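Local coordinates for protein elastinolytic metalloprotease (PDB 6IK4) that is an M23 family zinc metalloprotease that probably cleaves peptide bonds in elastin and peptidoglycan, using one zinc ion per subunit, at residues 47-52 with 75-80. Numbering follows the deposited sequence.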
loop_
_atom_site.group_PDB
_atom_site.type_symbol
_atom_site.label_atom_id
_atom_site.label_comp_id
_atom_site.label_asym_id
_atom_site.label_seq_id
_atom_site.Cartn_x
_atom_site.Cartn_y
_atom_site.Cartn_z
ATOM N N PRO A 47 10.892 -7.706 0.166
ATOM C CA PRO A 47 11.577 -6.439 -0.110
ATOM C C PRO A 47 11.291 -5.378 0.944
ATOM O O PRO A 47 10.395 -5.507 1.779
ATOM C CB PRO A 47 10.988 -6.015 -1.460
ATOM C CG PRO A 47 9.576 -6.542 -1.388
ATOM C CD PRO A 47 9.724 -7.893 -0.716
ATOM N N TRP A 48 12.071 -4.300 0.864
ATOM C CA TRP A 48 11.788 -3.096 1.626
ATOM C C TRP A 48 10.718 -2.277 0.914
ATOM O O TRP A 48 10.613 -2.292 -0.322
ATOM C CB TRP A 48 13.062 -2.264 1.818
ATOM C CG TRP A 48 14.095 -2.993 2.644
ATOM C CD1 TRP A 48 14.980 -3.932 2.199
ATOM C CD2 TRP A 48 14.315 -2.872 4.056
ATOM N NE1 TRP A 48 15.743 -4.401 3.246
ATOM C CE2 TRP A 48 15.356 -3.764 4.397
ATOM C CE3 TRP A 48 13.732 -2.097 5.065
ATOM C CZ2 TRP A 48 15.833 -3.896 5.706
ATOM C CZ3 TRP A 48 14.203 -2.235 6.374
ATOM C CH2 TRP A 48 15.246 -3.125 6.677
ATOM N N VAL A 49 9.917 -1.568 1.712
ATOM C CA VAL A 49 8.785 -0.772 1.237
ATOM C C VAL A 49 9.153 0.698 1.389
ATOM O O VAL A 49 9.610 1.114 2.462
ATOM C CB VAL A 49 7.505 -1.103 2.030
ATOM C CG1 VAL A 49 6.314 -0.297 1.518
ATOM C CG2 VAL A 49 7.183 -2.601 1.954
ATOM N N GLN A 50 8.962 1.484 0.326
ATOM C CA GLN A 50 9.299 2.904 0.331
ATOM C C GLN A 50 8.078 3.747 0.690
ATOM O O GLN A 50 6.951 3.423 0.310
ATOM C CB GLN A 50 9.821 3.353 -1.040
ATOM C CG GLN A 50 11.106 2.653 -1.476
ATOM C CD GLN A 50 11.476 2.956 -2.910
ATOM O OE1 GLN A 50 10.988 3.924 -3.506
ATOM N NE2 GLN A 50 12.344 2.125 -3.479
ATOM N N ALA A 51 8.312 4.844 1.414
ATOM C CA ALA A 51 7.242 5.803 1.673
ATOM C C ALA A 51 6.701 6.360 0.358
ATOM O O ALA A 51 7.466 6.854 -0.483
ATOM C CB ALA A 51 7.748 6.950 2.558
ATOM N N ALA A 52 5.373 6.283 0.188
ATOM C CA ALA A 52 4.704 6.776 -1.016
ATOM C C ALA A 52 4.751 8.296 -1.134
ATOM O O ALA A 52 4.481 8.825 -2.219
ATOM C CB ALA A 52 3.239 6.316 -1.032
ATOM N N THR A 75 -0.784 7.603 4.277
ATOM C CA THR A 75 -0.772 6.224 3.821
ATOM C C THR A 75 -0.367 5.331 4.986
ATOM O O THR A 75 0.538 5.665 5.756
ATOM C CB THR A 75 0.162 6.033 2.619
ATOM O OG1 THR A 75 1.448 6.621 2.882
ATOM C CG2 THR A 75 -0.454 6.693 1.383
ATOM N N ASN A 76 -1.055 4.204 5.110
ATOM C CA ASN A 76 -0.805 3.246 6.172
ATOM C C ASN A 76 -0.255 1.975 5.545
ATOM O O ASN A 76 -0.659 1.603 4.441
ATOM C CB ASN A 76 -2.091 2.967 6.949
ATOM C CG ASN A 76 -1.826 2.413 8.332
ATOM O OD1 ASN A 76 -1.693 3.168 9.294
ATOM N ND2 ASN A 76 -1.736 1.083 8.438
ATOM N N TYR A 77 0.693 1.338 6.241
ATOM C CA TYR A 77 1.423 0.171 5.751
ATOM C C TYR A 77 1.319 -0.912 6.814
ATOM O O TYR A 77 1.894 -0.761 7.895
ATOM C CB TYR A 77 2.899 0.509 5.481
ATOM C CG TYR A 77 3.081 1.712 4.572
ATOM C CD1 TYR A 77 2.902 3.016 5.056
ATOM C CD2 TYR A 77 3.413 1.549 3.232
ATOM C CE1 TYR A 77 3.045 4.120 4.218
ATOM C CE2 TYR A 77 3.565 2.647 2.392
ATOM C CZ TYR A 77 3.365 3.925 2.881
ATOM O OH TYR A 77 3.507 5.019 2.038
ATOM N N TYR A 78 0.637 -2.014 6.498
ATOM C CA TYR A 78 0.397 -3.085 7.454
ATOM C C TYR A 78 0.990 -4.396 6.925
ATOM O O TYR A 78 1.260 -4.537 5.728
ATOM C CB TYR A 78 -1.116 -3.229 7.758
ATOM C CG TYR A 78 -1.409 -4.213 8.873
ATOM C CD1 TYR A 78 -0.975 -3.969 10.172
ATOM C CD2 TYR A 78 -2.085 -5.400 8.623
ATOM C CE1 TYR A 78 -1.222 -4.882 11.203
ATOM C CE2 TYR A 78 -2.337 -6.313 9.646
ATOM C CZ TYR A 78 -1.897 -6.048 10.929
ATOM O OH TYR A 78 -2.144 -6.962 11.948
ATOM N N HIS A 79 1.232 -5.334 7.856
ATOM C CA HIS A 79 1.992 -6.577 7.621
ATOM C C HIS A 79 3.495 -6.316 7.490
ATOM O O HIS A 79 4.173 -6.977 6.703
ATOM C CB HIS A 79 1.507 -7.356 6.389
ATOM C CG HIS A 79 0.041 -7.650 6.368
ATOM N ND1 HIS A 79 -0.616 -8.264 7.413
ATOM C CD2 HIS A 79 -0.885 -7.459 5.396
ATOM C CE1 HIS A 79 -1.891 -8.421 7.092
ATOM N NE2 HIS A 79 -2.080 -7.938 5.876
ATOM N N MET A 80 4.029 -5.386 8.285
ATOM C CA MET A 80 5.406 -4.930 8.144
ATOM C C MET A 80 6.337 -5.625 9.135
ATOM O O MET A 80 5.910 -6.232 10.122
ATOM C CB MET A 80 5.493 -3.407 8.356
ATOM C CG MET A 80 4.656 -2.575 7.383
ATOM S SD MET A 80 5.297 -2.748 5.708
ATOM C CE MET A 80 6.872 -1.904 5.810
#
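Residues 49-52 and 75-80 run antiparallel, their end-to-end directions 176° apart, yet the two segments are not hydrogen-bonded neighbours: the CA atoms of V49 and Y77 lie 8.7 Å from each other, and each strand pairs instead with strand 96-100. This is the curled antiparallel beta core of an M23 peptidase domain, and the contact is buried in it. The Y77 side chain reaches across. With CG beside the backbone N and anti to the carbonyl carbon (chi1 -53°), its ring approaches 47-52 obliquely, and OH accepts the backbone N-H of A52 at 2.9 Å (N to OH), nearly straight at 169°. The same OH shares a 2.7 Å hydrogen bond with OG1 of T75, two residues back on its own strand, so two bonds grip this buried hydroxyl. CG1 of V49 also comes obliquely to the ring, 3.8 Å from CD2 of Y77. L97, I65 and V67 touch Y77 too, while the ring of F121 meets it steeply inclined. A phenylalanine in place of Y77 would probably leave the A52 N-H and T75 OG1 without the hydroxyl they share. Beyond Y78 the strand is interrupted at H79, a predicted catalytic histidine whose ring meets that of H118, before M80. There the side chain, kinked at its last two torsions, brings its methyl CE to V49, 3.9 Å from CB and equally 3.9 Å from CG2.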